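Local coordinates for protein 'Carboxyl esterase 2 (Tuber melanosporum Mel28, PDB 5MIF) that probably hydrolyses carboxylic esters as a serine hydrolase of the alpha/beta hydrolase fold, at residues A[184-189]-A[209-214]; A[278-283]-A[308-313]; A[94-99]-A[177-182]; A[271-276]-A[301-306]. One frame throughout, in Å; residues are numbered along the deposited sequence.

Contact 1: A[184-189]-A[209-214]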
loop_
_atom_site.group_PDB
_atom_site.type_symbol
_atom_site.label_atom_id
_atom_site.label_comp_id
_atom_site.label_asym_id
_atom_site.label_seq_id
_atom_site.Cartn_x
_atom_site.Cartn_y
_atom_site.Cartn_z
ATOM N N MET A 184 16.440 -6.145 -13.993
ATOM C CA MET A 184 16.992 -5.631 -12.742
ATOM C C MET A 184 16.041 -4.690 -12.024
ATOM O O MET A 184 15.413 -3.838 -12.648
ATOM C CB MET A 184 18.314 -4.901 -13.019
ATOM C CG MET A 184 19.096 -4.496 -11.766
ATOM S SD MET A 184 20.595 -3.565 -12.150
ATOM C CE MET A 184 21.548 -4.818 -12.984
ATOM N N GLY A 185 15.965 -4.829 -10.703
ATOM C CA GLY A 185 15.292 -3.840 -9.898
ATOM C C GLY A 185 16.292 -3.075 -9.045
ATOM O O GLY A 185 17.411 -3.556 -8.789
ATOM N N PHE A 186 15.898 -1.868 -8.647
ATOM C CA PHE A 186 16.566 -1.100 -7.599
ATOM C C PHE A 186 15.664 -1.048 -6.379
ATOM O O PHE A 186 14.459 -0.817 -6.504
ATOM C CB PHE A 186 16.858 0.346 -8.024
ATOM C CG PHE A 186 18.057 0.518 -8.903
ATOM C CD1 PHE A 186 18.780 -0.563 -9.362
ATOM C CD2 PHE A 186 18.465 1.795 -9.263
ATOM C CE1 PHE A 186 19.887 -0.366 -10.186
ATOM C CE2 PHE A 186 19.558 1.996 -10.074
ATOM C CZ PHE A 186 20.279 0.908 -10.532
ATOM N N GLY A 187 16.246 -1.220 -5.199
ATOM C CA GLY A 187 15.537 -0.956 -3.963
ATOM C C GLY A 187 16.451 -0.187 -3.012
ATOM O O GLY A 187 17.673 -0.356 -3.045
ATOM N N GLY A 188 15.871 0.669 -2.180
ATOM C CA GLY A 188 16.642 1.365 -1.167
ATOM C C GLY A 188 15.732 2.018 -0.147
ATOM O O GLY A 188 14.648 2.491 -0.493
ATOM N N ASP A 189 16.175 2.040 1.107
ATOM C CA ASP A 189 15.394 2.607 2.202
ATOM C C ASP A 189 16.152 3.765 2.844
ATOM O O ASP A 189 17.366 3.674 3.073
ATOM C CB ASP A 189 15.070 1.538 3.254
ATOM C CG ASP A 189 16.318 1.020 3.957
ATOM O OD1 ASP A 189 17.125 0.331 3.300
ATOM O OD2 ASP A 189 16.487 1.305 5.159
ATOM N N PRO A 209 22.428 1.445 -18.478
ATOM C CA PRO A 209 21.104 0.849 -18.238
ATOM C C PRO A 209 20.475 1.129 -16.867
ATOM O O PRO A 209 21.123 1.036 -15.811
ATOM C CB PRO A 209 21.367 -0.654 -18.409
ATOM C CG PRO A 209 22.492 -0.710 -19.383
ATOM C CD PRO A 209 23.373 0.465 -19.042
ATOM N N LEU A 210 19.198 1.501 -16.926
ATOM C CA LEU A 210 18.326 1.699 -15.775
ATOM C C LEU A 210 17.651 0.400 -15.390
ATOM O O LEU A 210 17.501 -0.478 -16.224
ATOM C CB LEU A 210 17.255 2.751 -16.086
ATOM C CG LEU A 210 17.653 4.220 -16.086
ATOM C CD1 LEU A 210 16.538 5.029 -16.730
ATOM C CD2 LEU A 210 17.947 4.701 -14.653
ATOM N N PRO A 211 17.215 0.277 -14.133
ATOM C CA PRO A 211 16.459 -0.927 -13.773
ATOM C C PRO A 211 15.056 -0.897 -14.372
ATOM O O PRO A 211 14.596 0.182 -14.736
ATOM C CB PRO A 211 16.411 -0.856 -12.243
ATOM C CG PRO A 211 16.369 0.633 -11.969
ATOM C CD PRO A 211 17.308 1.228 -13.007
ATOM N N LYS A 212 14.386 -2.045 -14.455
ATOM C CA LYS A 212 13.009 -2.088 -14.947
ATOM C C LYS A 212 12.054 -1.471 -13.932
ATOM O O LYS A 212 10.984 -0.966 -14.278
ATOM C CB LYS A 212 12.585 -3.525 -15.250
ATOM C CG LYS A 212 12.719 -3.929 -16.709
ATOM C CD LYS A 212 12.188 -5.340 -16.914
ATOM C CE LYS A 212 12.646 -5.932 -18.236
ATOM N NZ LYS A 212 12.135 -7.325 -18.361
ATOM N N PHE A 213 12.447 -1.519 -12.667
ATOM C CA PHE A 213 11.559 -1.133 -11.590
ATOM C C PHE A 213 12.365 -0.695 -10.372
ATOM O O PHE A 213 13.393 -1.289 -10.057
ATOM C CB PHE A 213 10.617 -2.298 -11.251
ATOM C CG PHE A 213 9.559 -1.948 -10.258
ATOM C CD1 PHE A 213 8.607 -0.984 -10.550
ATOM C CD2 PHE A 213 9.485 -2.617 -9.045
ATOM C CE1 PHE A 213 7.621 -0.659 -9.636
ATOM C CE2 PHE A 213 8.492 -2.310 -8.122
ATOM C CZ PHE A 213 7.558 -1.315 -8.417
ATOM N N GLN A 214 11.898 0.350 -9.699
ATOM C CA GLN A 214 12.621 0.909 -8.562
ATOM C C GLN A 214 11.677 1.084 -7.389
ATOM O O GLN A 214 10.564 1.591 -7.556
ATOM C CB GLN A 214 13.273 2.258 -8.944
ATOM C CG GLN A 214 13.856 3.062 -7.766
ATOM C CD GLN A 214 14.570 4.341 -8.207
ATOM O OE1 GLN A 214 15.773 4.514 -7.964
ATOM N NE2 GLN A 214 13.825 5.253 -8.844
#

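Contact 2: A[278-283]-A[308-313]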
loop_
_atom_site.group_PDB
_atom_site.type_symbol
_atom_site.label_atom_id
_atom_site.label_comp_id
_atom_site.label_asym_id
_atom_site.label_seq_id
_atom_site.Cartn_x
_atom_site.Cartn_y
_atom_site.Cartn_z
ATOM N N GLU A 278 10.094 3.263 -13.823
ATOM C CA GLU A 278 8.872 3.257 -13.044
ATOM C C GLU A 278 9.198 2.922 -11.591
ATOM O O GLU A 278 10.012 2.040 -11.285
ATOM C CB GLU A 278 7.797 2.352 -13.642
ATOM C CG GLU A 278 7.860 0.897 -13.407
ATOM C CD GLU A 278 6.512 0.261 -13.744
ATOM O OE1 GLU A 278 5.476 0.925 -13.524
ATOM O OE2 GLU A 278 6.487 -0.878 -14.247
ATOM N N THR A 279 8.576 3.688 -10.706
ATOM C CA THR A 279 8.969 3.732 -9.318
ATOM C C THR A 279 7.789 3.595 -8.358
ATOM O O THR A 279 6.736 4.211 -8.549
ATOM C CB THR A 279 9.697 5.059 -9.048
ATOM O OG1 THR A 279 10.920 5.078 -9.799
ATOM C CG2 THR A 279 9.959 5.249 -7.577
ATOM N N LEU A 280 7.966 2.766 -7.335
ATOM C CA LEU A 280 7.023 2.698 -6.226
ATOM C C LEU A 280 7.644 3.345 -4.982
ATOM O O LEU A 280 8.733 2.953 -4.543
ATOM C CB LEU A 280 6.635 1.243 -5.935
ATOM C CG LEU A 280 5.940 0.979 -4.596
ATOM C CD1 LEU A 280 4.551 1.623 -4.541
ATOM C CD2 LEU A 280 5.834 -0.504 -4.345
ATOM N N ILE A 281 6.953 4.329 -4.415
ATOM C CA ILE A 281 7.417 4.974 -3.192
ATOM C C ILE A 281 6.491 4.682 -2.023
ATOM O O ILE A 281 5.277 4.872 -2.107
ATOM C CB ILE A 281 7.545 6.494 -3.381
ATOM C CG1 ILE A 281 8.540 6.783 -4.505
ATOM C CG2 ILE A 281 7.959 7.172 -2.065
ATOM C CD1 ILE A 281 8.603 8.243 -4.921
ATOM N N VAL A 282 7.070 4.201 -0.934
ATOM C CA VAL A 282 6.317 3.904 0.273
ATOM C C VAL A 282 6.858 4.785 1.397
ATOM O O VAL A 282 8.064 4.844 1.597
ATOM C CB VAL A 282 6.436 2.406 0.637
ATOM C CG1 VAL A 282 5.699 2.108 1.914
ATOM C CG2 VAL A 282 5.898 1.545 -0.508
ATOM N N VAL A 283 5.984 5.481 2.117
ATOM C CA VAL A 283 6.437 6.352 3.212
ATOM C C VAL A 283 5.712 6.021 4.515
ATOM O O VAL A 283 4.606 5.470 4.502
ATOM C CB VAL A 283 6.232 7.859 2.895
ATOM C CG1 VAL A 283 7.114 8.293 1.719
ATOM C CG2 VAL A 283 4.745 8.169 2.644
ATOM N N ALA A 308 3.965 5.174 -8.319
ATOM C CA ALA A 308 2.957 4.953 -7.296
ATOM C C ALA A 308 3.486 5.424 -5.943
ATOM O O ALA A 308 4.640 5.170 -5.594
ATOM C CB ALA A 308 2.563 3.479 -7.248
ATOM N N ILE A 309 2.642 6.118 -5.187
ATOM C CA ILE A 309 3.016 6.601 -3.860
ATOM C C ILE A 309 2.002 6.169 -2.801
ATOM O O ILE A 309 0.798 6.424 -2.913
ATOM C CB ILE A 309 3.140 8.143 -3.805
ATOM C CG1 ILE A 309 3.836 8.692 -5.056
ATOM C CG2 ILE A 309 3.862 8.561 -2.529
ATOM C CD1 ILE A 309 3.368 10.072 -5.443
ATOM N N ILE A 310 2.512 5.514 -1.771
ATOM C CA ILE A 310 1.695 4.977 -0.703
ATOM C C ILE A 310 2.190 5.413 0.674
ATOM O O ILE A 310 3.371 5.280 0.995
ATOM C CB ILE A 310 1.674 3.453 -0.783
ATOM C CG1 ILE A 310 0.647 3.007 -1.823
ATOM C CG2 ILE A 310 1.335 2.836 0.543
ATOM C CD1 ILE A 310 0.825 1.559 -2.190
ATOM N N ARG A 311 1.271 5.938 1.475
ATOM C CA ARG A 311 1.543 6.336 2.846
ATOM C C ARG A 311 0.930 5.327 3.799
ATOM O O ARG A 311 -0.270 5.047 3.735
ATOM C CB ARG A 311 0.986 7.737 3.141
ATOM C CG ARG A 311 1.088 8.135 4.627
ATOM C CD ARG A 311 0.241 9.369 4.963
ATOM N NE ARG A 311 0.679 10.570 4.257
ATOM C CZ ARG A 311 0.251 11.802 4.535
ATOM N NH1 ARG A 311 -0.645 11.999 5.500
ATOM N NH2 ARG A 311 0.709 12.837 3.839
ATOM N N VAL A 312 1.756 4.785 4.685
ATOM C CA VAL A 312 1.318 3.796 5.649
ATOM C C VAL A 312 1.020 4.494 6.957
ATOM O O VAL A 312 1.910 5.106 7.552
ATOM C CB VAL A 312 2.396 2.708 5.870
ATOM C CG1 VAL A 312 1.837 1.567 6.688
ATOM C CG2 VAL A 312 2.909 2.203 4.543
ATOM N N LEU A 313 -0.222 4.421 7.412
ATOM C CA LEU A 313 -0.604 5.156 8.615
ATOM C C LEU A 313 -0.188 4.425 9.893
ATOM O O LEU A 313 -0.089 3.195 9.915
ATOM C CB LEU A 313 -2.109 5.426 8.630
ATOM C CG LEU A 313 -2.540 6.704 7.912
ATOM C CD1 LEU A 313 -2.249 6.624 6.398
ATOM C CD2 LEU A 313 -4.007 6.999 8.179
#

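Contact 3: A[94-99]-A[177-182]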
loop_
_atom_site.group_PDB
_atom_site.type_symbol
_atom_site.label_atom_id
_atom_site.label_comp_id
_atom_site.label_asym_id
_atom_site.label_seq_id
_atom_site.Cartn_x
_atom_site.Cartn_y
_atom_site.Cartn_z
ATOM N N LEU A 94 25.846 -11.347 -3.280
ATOM C CA LEU A 94 24.771 -11.800 -4.162
ATOM C C LEU A 94 23.979 -12.904 -3.472
ATOM O O LEU A 94 24.500 -13.987 -3.226
ATOM C CB LEU A 94 25.315 -12.303 -5.498
ATOM C CG LEU A 94 24.268 -12.771 -6.528
ATOM C CD1 LEU A 94 23.388 -11.601 -6.972
ATOM C CD2 LEU A 94 24.925 -13.432 -7.731
ATOM N N TYR A 95 22.723 -12.619 -3.151
ATOM C CA TYR A 95 21.859 -13.611 -2.527
ATOM C C TYR A 95 20.876 -14.183 -3.541
ATOM O O TYR A 95 20.191 -13.423 -4.227
ATOM C CB TYR A 95 21.093 -13.014 -1.362
ATOM C CG TYR A 95 21.938 -12.366 -0.287
ATOM C CD1 TYR A 95 22.765 -13.126 0.548
ATOM C CD2 TYR A 95 21.857 -11.000 -0.062
ATOM C CE1 TYR A 95 23.507 -12.515 1.566
ATOM C CE2 TYR A 95 22.586 -10.386 0.929
ATOM C CZ TYR A 95 23.407 -11.135 1.741
ATOM O OH TYR A 95 24.105 -10.471 2.724
ATOM N N LYS A 96 20.828 -15.511 -3.646
ATOM C CA LYS A 96 19.920 -16.198 -4.577
ATOM C C LYS A 96 19.010 -17.201 -3.884
ATOM O O LYS A 96 19.467 -17.970 -3.051
ATOM C CB LYS A 96 20.709 -16.932 -5.664
ATOM C CG LYS A 96 21.642 -16.068 -6.468
ATOM C CD LYS A 96 22.109 -16.798 -7.714
ATOM C CE LYS A 96 23.318 -17.653 -7.381
ATOM N NZ LYS A 96 23.712 -18.518 -8.511
ATOM N N PRO A 97 17.716 -17.192 -4.222
ATOM C CA PRO A 97 16.837 -18.242 -3.694
ATOM C C PRO A 97 17.273 -19.647 -4.163
ATOM O O PRO A 97 17.889 -19.803 -5.216
ATOM C CB PRO A 97 15.474 -17.888 -4.288
ATOM C CG PRO A 97 15.805 -17.149 -5.554
ATOM C CD PRO A 97 17.044 -16.354 -5.232
ATOM N N VAL A 98 16.955 -20.659 -3.370
ATOM C CA VAL A 98 17.290 -22.044 -3.696
ATOM C C VAL A 98 16.429 -22.541 -4.868
ATOM O O VAL A 98 15.391 -21.956 -5.168
ATOM C CB VAL A 98 17.078 -22.967 -2.480
ATOM C CG1 VAL A 98 17.863 -22.452 -1.303
ATOM C CG2 VAL A 98 15.607 -23.010 -2.114
ATOM N N SER A 99 16.861 -23.608 -5.537
ATOM C CA SER A 99 16.106 -24.158 -6.670
ATOM C C SER A 99 14.922 -25.036 -6.252
ATOM O O SER A 99 14.661 -25.247 -5.063
ATOM C CB SER A 99 17.033 -24.968 -7.569
ATOM O OG SER A 99 18.161 -24.202 -7.947
ATOM N N LEU A 177 26.916 -15.218 -13.028
ATOM C CA LEU A 177 26.515 -15.569 -11.670
ATOM C C LEU A 177 25.097 -16.119 -11.626
ATOM O O LEU A 177 24.571 -16.416 -10.553
ATOM C CB LEU A 177 26.631 -14.355 -10.751
ATOM C CG LEU A 177 28.042 -13.802 -10.566
ATOM C CD1 LEU A 177 27.991 -12.526 -9.748
ATOM C CD2 LEU A 177 28.944 -14.845 -9.916
ATOM N N GLY A 178 24.470 -16.229 -12.791
ATOM C CA GLY A 178 23.152 -16.832 -12.866
ATOM C C GLY A 178 22.021 -15.839 -12.676
ATOM O O GLY A 178 20.912 -16.230 -12.326
ATOM N N VAL A 179 22.297 -14.552 -12.876
ATOM C CA VAL A 179 21.236 -13.556 -12.807
ATOM C C VAL A 179 21.133 -12.846 -14.140
ATOM O O VAL A 179 22.069 -12.846 -14.942
ATOM C CB VAL A 179 21.452 -12.512 -11.681
ATOM C CG1 VAL A 179 21.565 -13.200 -10.333
ATOM C CG2 VAL A 179 22.677 -11.654 -11.968
ATOM N N ASP A 180 19.981 -12.235 -14.364
ATOM C CA ASP A 180 19.705 -11.564 -15.622
ATOM C C ASP A 180 19.778 -10.055 -15.450
ATOM O O ASP A 180 18.841 -9.441 -14.945
ATOM C CB ASP A 180 18.325 -11.996 -16.139
ATOM C CG ASP A 180 17.947 -11.332 -17.448
ATOM O OD1 ASP A 180 18.796 -10.648 -18.063
ATOM O OD2 ASP A 180 16.770 -11.472 -17.839
ATOM N N PRO A 181 20.894 -9.447 -15.875
ATOM C CA PRO A 181 21.065 -8.000 -15.703
ATOM C C PRO A 181 20.042 -7.172 -16.475
ATOM O O PRO A 181 19.867 -5.997 -16.166
ATOM C CB PRO A 181 22.481 -7.747 -16.242
ATOM C CG PRO A 181 23.167 -9.087 -16.166
ATOM C CD PRO A 181 22.086 -10.078 -16.465
ATOM N N THR A 182 19.361 -7.777 -17.443
ATOM C CA THR A 182 18.316 -7.073 -18.177
ATOM C C THR A 182 16.983 -7.142 -17.447
ATOM O O THR A 182 16.017 -6.507 -17.854
ATOM C CB THR A 182 18.126 -7.644 -19.601
ATOM O OG1 THR A 182 17.380 -8.866 -19.530
ATOM C CG2 THR A 182 19.463 -7.908 -20.255
#

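Contact 4: A[271-276]-A[301-306]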
loop_
_atom_site.group_PDB
_atom_site.type_symbol
_atom_site.label_atom_id
_atom_site.label_comp_id
_atom_site.label_asym_id
_atom_site.label_seq_id
_atom_site.Cartn_x
_atom_site.Cartn_y
_atom_site.Cartn_z
ATOM N N GLU A 271 14.135 17.373 -17.008
ATOM C CA GLU A 271 14.571 16.582 -18.149
ATOM C C GLU A 271 15.175 15.240 -17.721
ATOM O O GLU A 271 14.956 14.214 -18.367
ATOM C CB GLU A 271 15.584 17.374 -18.978
ATOM C CG GLU A 271 16.178 16.588 -20.150
ATOM C CD GLU A 271 17.308 17.336 -20.855
ATOM O OE1 GLU A 271 17.201 18.576 -21.002
ATOM O OE2 GLU A 271 18.292 16.678 -21.277
ATOM N N ASP A 272 15.940 15.246 -16.634
ATOM C CA ASP A 272 16.526 14.002 -16.115
ATOM C C ASP A 272 15.479 13.119 -15.430
ATOM O O ASP A 272 15.393 11.930 -15.714
ATOM C CB ASP A 272 17.652 14.304 -15.128
ATOM C CG ASP A 272 18.890 14.858 -15.806
ATOM O OD1 ASP A 272 19.079 14.619 -17.027
ATOM O OD2 ASP A 272 19.671 15.538 -15.105
ATOM N N LEU A 273 14.687 13.712 -14.537
ATOM C CA LEU A 273 13.708 12.959 -13.759
ATOM C C LEU A 273 12.655 12.299 -14.634
ATOM O O LEU A 273 12.174 11.209 -14.318
ATOM C CB LEU A 273 13.018 13.862 -12.748
ATOM C CG LEU A 273 13.806 14.195 -11.490
ATOM C CD1 LEU A 273 12.877 14.818 -10.471
ATOM C CD2 LEU A 273 14.472 12.942 -10.928
ATOM N N ALA A 274 12.330 12.942 -15.756
ATOM C CA ALA A 274 11.349 12.408 -16.701
ATOM C C ALA A 274 11.816 11.075 -17.275
ATOM O O ALA A 274 11.021 10.319 -17.830
ATOM C CB ALA A 274 11.078 13.414 -17.826
ATOM N N LYS A 275 13.109 10.786 -17.122
ATOM C CA LYS A 275 13.683 9.538 -17.621
ATOM C C LYS A 275 13.825 8.469 -16.537
ATOM O O LYS A 275 14.392 7.402 -16.790
ATOM C CB LYS A 275 15.052 9.793 -18.257
ATOM C CG LYS A 275 15.005 10.705 -19.489
ATOM C CD LYS A 275 16.358 10.834 -20.157
ATOM C CE LYS A 275 16.335 11.921 -21.228
ATOM N NZ LYS A 275 17.705 12.384 -21.617
ATOM N N PHE A 276 13.300 8.734 -15.342
ATOM C CA PHE A 276 13.397 7.740 -14.263
ATOM C C PHE A 276 12.645 6.459 -14.596
ATOM O O PHE A 276 11.705 6.475 -15.382
ATOM C CB PHE A 276 12.874 8.307 -12.933
ATOM C CG PHE A 276 13.964 8.683 -11.966
ATOM C CD1 PHE A 276 15.073 9.394 -12.383
ATOM C CD2 PHE A 276 13.891 8.281 -10.647
ATOM C CE1 PHE A 276 16.081 9.727 -11.484
ATOM C CE2 PHE A 276 14.903 8.601 -9.741
ATOM C CZ PHE A 276 15.989 9.325 -10.158
ATOM N N GLN A 301 5.335 11.841 -11.097
ATOM C CA GLN A 301 4.017 11.701 -11.711
ATOM C C GLN A 301 3.774 12.787 -12.757
ATOM O O GLN A 301 3.421 12.494 -13.898
ATOM C CB GLN A 301 2.924 11.752 -10.652
ATOM C CG GLN A 301 2.743 10.439 -9.910
ATOM C CD GLN A 301 1.669 10.517 -8.848
ATOM O OE1 GLN A 301 1.102 11.584 -8.593
ATOM N NE2 GLN A 301 1.364 9.376 -8.234
ATOM N N LYS A 302 4.020 14.030 -12.365
ATOM C CA LYS A 302 3.883 15.197 -13.241
ATOM C C LYS A 302 4.747 15.109 -14.501
ATOM O O LYS A 302 4.378 15.621 -15.558
ATOM C CB LYS A 302 4.246 16.451 -12.446
ATOM C CG LYS A 302 4.519 17.697 -13.259
ATOM C CD LYS A 302 4.834 18.864 -12.329
ATOM C CE LYS A 302 5.744 19.890 -12.996
ATOM N NZ LYS A 302 5.414 21.276 -12.567
ATOM N N LEU A 303 5.877 14.421 -14.404
ATOM C CA LEU A 303 6.816 14.343 -15.520
ATOM C C LEU A 303 6.571 13.149 -16.412
ATOM O O LEU A 303 7.322 12.897 -17.351
ATOM C CB LEU A 303 8.244 14.330 -14.999
ATOM C CG LEU A 303 8.574 15.626 -14.270
ATOM C CD1 LEU A 303 9.930 15.545 -13.588
ATOM C CD2 LEU A 303 8.546 16.771 -15.285
ATOM N N GLY A 304 5.532 12.388 -16.093
ATOM C CA GLY A 304 5.101 11.296 -16.944
ATOM C C GLY A 304 5.757 9.964 -16.642
ATOM O O GLY A 304 5.630 9.008 -17.415
ATOM N N VAL A 305 6.456 9.883 -15.513
ATOM C CA VAL A 305 6.988 8.596 -15.060
ATOM C C VAL A 305 5.892 7.819 -14.332
ATOM O O VAL A 305 5.150 8.392 -13.525
ATOM C CB VAL A 305 8.213 8.784 -14.137
ATOM C CG1 VAL A 305 8.696 7.450 -13.620
ATOM C CG2 VAL A 305 9.329 9.503 -14.884
ATOM N N ARG A 306 5.761 6.523 -14.609
ATOM C CA ARG A 306 4.813 5.723 -13.833
ATOM C C ARG A 306 5.301 5.601 -12.385
ATOM O O ARG A 306 6.248 4.868 -12.097
ATOM C CB ARG A 306 4.605 4.333 -14.453
ATOM C CG ARG A 306 3.678 4.326 -15.667
ATOM C CD ARG A 306 3.348 2.911 -16.145
ATOM N NE ARG A 306 2.498 2.177 -15.200
ATOM C CZ ARG A 306 1.168 2.285 -15.156
ATOM N NH1 ARG A 306 0.548 3.113 -15.991
ATOM N NH2 ARG A 306 0.454 1.582 -14.277
#

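Contact 1: A[184-189]-A[209-214]
Phe186 turns one face of its ring to the pyrrolidine of Pro211, whose CG stands 3.6 Å from the ring centroid and 15° off the ring normal, a CH-pi contact over the face. The two side chains cross at about a right angle. Followed outward, Phe186 CB comes 4.0 Å from Pro211 CG and also brushes Gln214 CG. The next atom, Phe186 CG, makes the closest approach, 3.5 Å to Pro211 CG. Phe186 CD1 then lies 3.7 Å from Pro211 CB, CD2 stays near Pro211 CG, and the far rim passes to the last proline carbon, with Phe186 CE2 3.8 Å from Pro211 CD and CZ close behind. This spread is possible because CG sits beside the backbone N and anti to the carbonyl carbon (chi1 -79°), which swings the ring back toward the start of its strand, where Pro211 lies. Two backbone hydrogen bonds join the segments: Lys212 N, in the loop before strand 213-217, gives a short but bent one of 2.7 Å to Met184 O, and Phe186 N a straighter one of 2.9 Å (161°) to Phe213 O. Pro211 CB also presses on Met184 O, at 3.2 Å. The contact joins the two strands of the beta-alpha-beta unit formed by strand 184-189, helix 191-206 and strand 213-217. Ser196, Val199 and Ser200 of that helix touch the Phe186 side chain, and Phe115 of strand 109-115, the neighbour of strand 184-189 in the sheet, meets its ring edge-to-face. Met184 reaches helix 158-173, while Phe213 packs on helix 329-345.

Contact 2: A[278-283]-A[308-313]
Strands 279-283 and 308-312 run parallel, their axes 4.7 Å apart at closest and inclined by 12°, with a ladder of five backbone hydrogen bonds between them. Ile281 lends both its N and its O to the ladder: its N-H points almost straight (179°) at Ala308 O, 2.7 Å away, while its O accepts from Ile310 N. Val283 repeats the pattern, bonding Ile310 O through its N and Val312 N through its O. On one side of the sheet, with CG anti to the backbone N (chi1 165°), Leu280 carries its CD1 over to Ala308 CB at 3.8 Å. Further along, Val282 CG1 and Val312 CG2 meet at 3.8 Å as their side chains cross obliquely. On the reverse side Ile281 CB faces Ile309 CG2 at 4.3 Å, and Val283 CG2 touches Arg311 CB at 3.8 Å. The guanidinium of Arg311 leaves the contact for a salt bridge from its NE to Glu294. In the second subunit a strand pairs antiparallel at Arg311, so the sheet continues across the interface, and Ile310 packs on Ile310 of that chain. Helix 290-302 covers the side of Val283 and helix 329-345 that of Ile310, a three-layer build. Strand 279-284, helix 290-302 and strand 307-312 form a beta-alpha-beta crossover, characteristic of the C-terminal half of the alpha/beta hydrolase fold.

Contact 3: A[94-99]-A[177-182]
Lys96 and Leu94, two residues apart on one strand, both reach across to Leu177. The ammonium of Lys96 donates to the backbone carbonyl, NZ lying 3.1 Å from Leu177 O and tilted 29° from the carbonyl plane. A bend at chi3 (-86°) curls the lysine chain alongside this oxygen, bringing CE to 3.6 Å from Leu177 O as well. Leu94 divides its branches: CD2 fits against Leu177 CB at 3.6 Å and against Leu177 CD1 a little farther off, while CD1 meets Val179 CG1 at 4.1 Å. Were Lys96 a methionine, Leu177 O would probably lose this donor and the charge beside it. The contact lies by the antiparallel part of the alpha/beta hydrolase sheet, where strand 90-97 runs between strands 75-82 and 142-147. Ala142 touches both Lys96 and Val179, and Lys78 and Leu80 pack on Leu177. Backbone hydrogen bonds of Gly178 and Asp180 with Leu109 position segment 177-182. Beyond these comes an Asx turn, in which Asp180 OD1 accepts from Thr182 N at 3.0 Å and from Thr182 OG1 at 2.7 Å, both approaching the same face of the carboxylate; Asp180 OD2 bonds Asn183.

Contact 4: A[271-276]-A[301-306]
Leu273 O accepts a backbone hydrogen bond of 2.9 Å from Phe276 N, which closes a type I beta turn at the end of helix 270-273, and the same oxygen is touched by Val305 CG2 at 3.4 Å. The opposing segment is a helix end too: helix 290-302 finishes in a Schellman motif, with Gly304 at positive phi (90°) and its N bonded to Gln301 O at 3.0 Å. A side chain there would be jammed against the preceding carbonyl. No hydrogen bond crosses between the segments, and their grip is largely that of Val305 and Leu303. With CG1 anti to the backbone N (chi1 177°), Val305 lays both methyls against carbonyls of the turn: CG2 also meets Ala274 O, at 3.5 Å, while CG1 rests against Phe276 O at 3.6 Å. Cutting Val305 back to an alanine is likely to forfeit these methyl contacts with the three carbonyl oxygens and open a gap between the turn and the end of helix 290-302. Leu303 adds to the packing, its CD1 lying 3.6 Å from Leu273 CB, and Ala274 CB comes 3.8 Å from Leu303 O. Leu300 of helix 290-302 packs on both Val305 and Phe276, and the Phe276 side chain touches Ser200 and Ile204 of helix 191-206. Arg306 points to the dimer interface, where its NH2 bonds Glu327 O of the second subunit. Within the turn, Leu273 CD2 sits 3.6 Å above the plane of the Phe276 ring, displaced toward its rim.

Contacts 1 and 2 belong to one sheet and meet where strands 213-217 and 279-284 are neighbours: Gln214 O to Leu280 N measures 2.9 Å, a probable hydrogen bond. Contact 4 lies at the helix ends feeding contact 2, and Arg306 O probably bonds Thr279 N at 3.0 Å. It also touches contact 1, with Lys275 O 3.2 Å from Leu210 CD1. Contact 3 reaches contact 1 through Thr182 O and Lys212 CE, but its nearest atoms are about 12 Å from contact 2 and about 14 Å from contact 4. Strand 184-189 of contact 1 leads into the probable nucleophile elbow at Ser190; Val283 of contact 2 lies near the likely Ser190, His317, Asp287 triad without touching it.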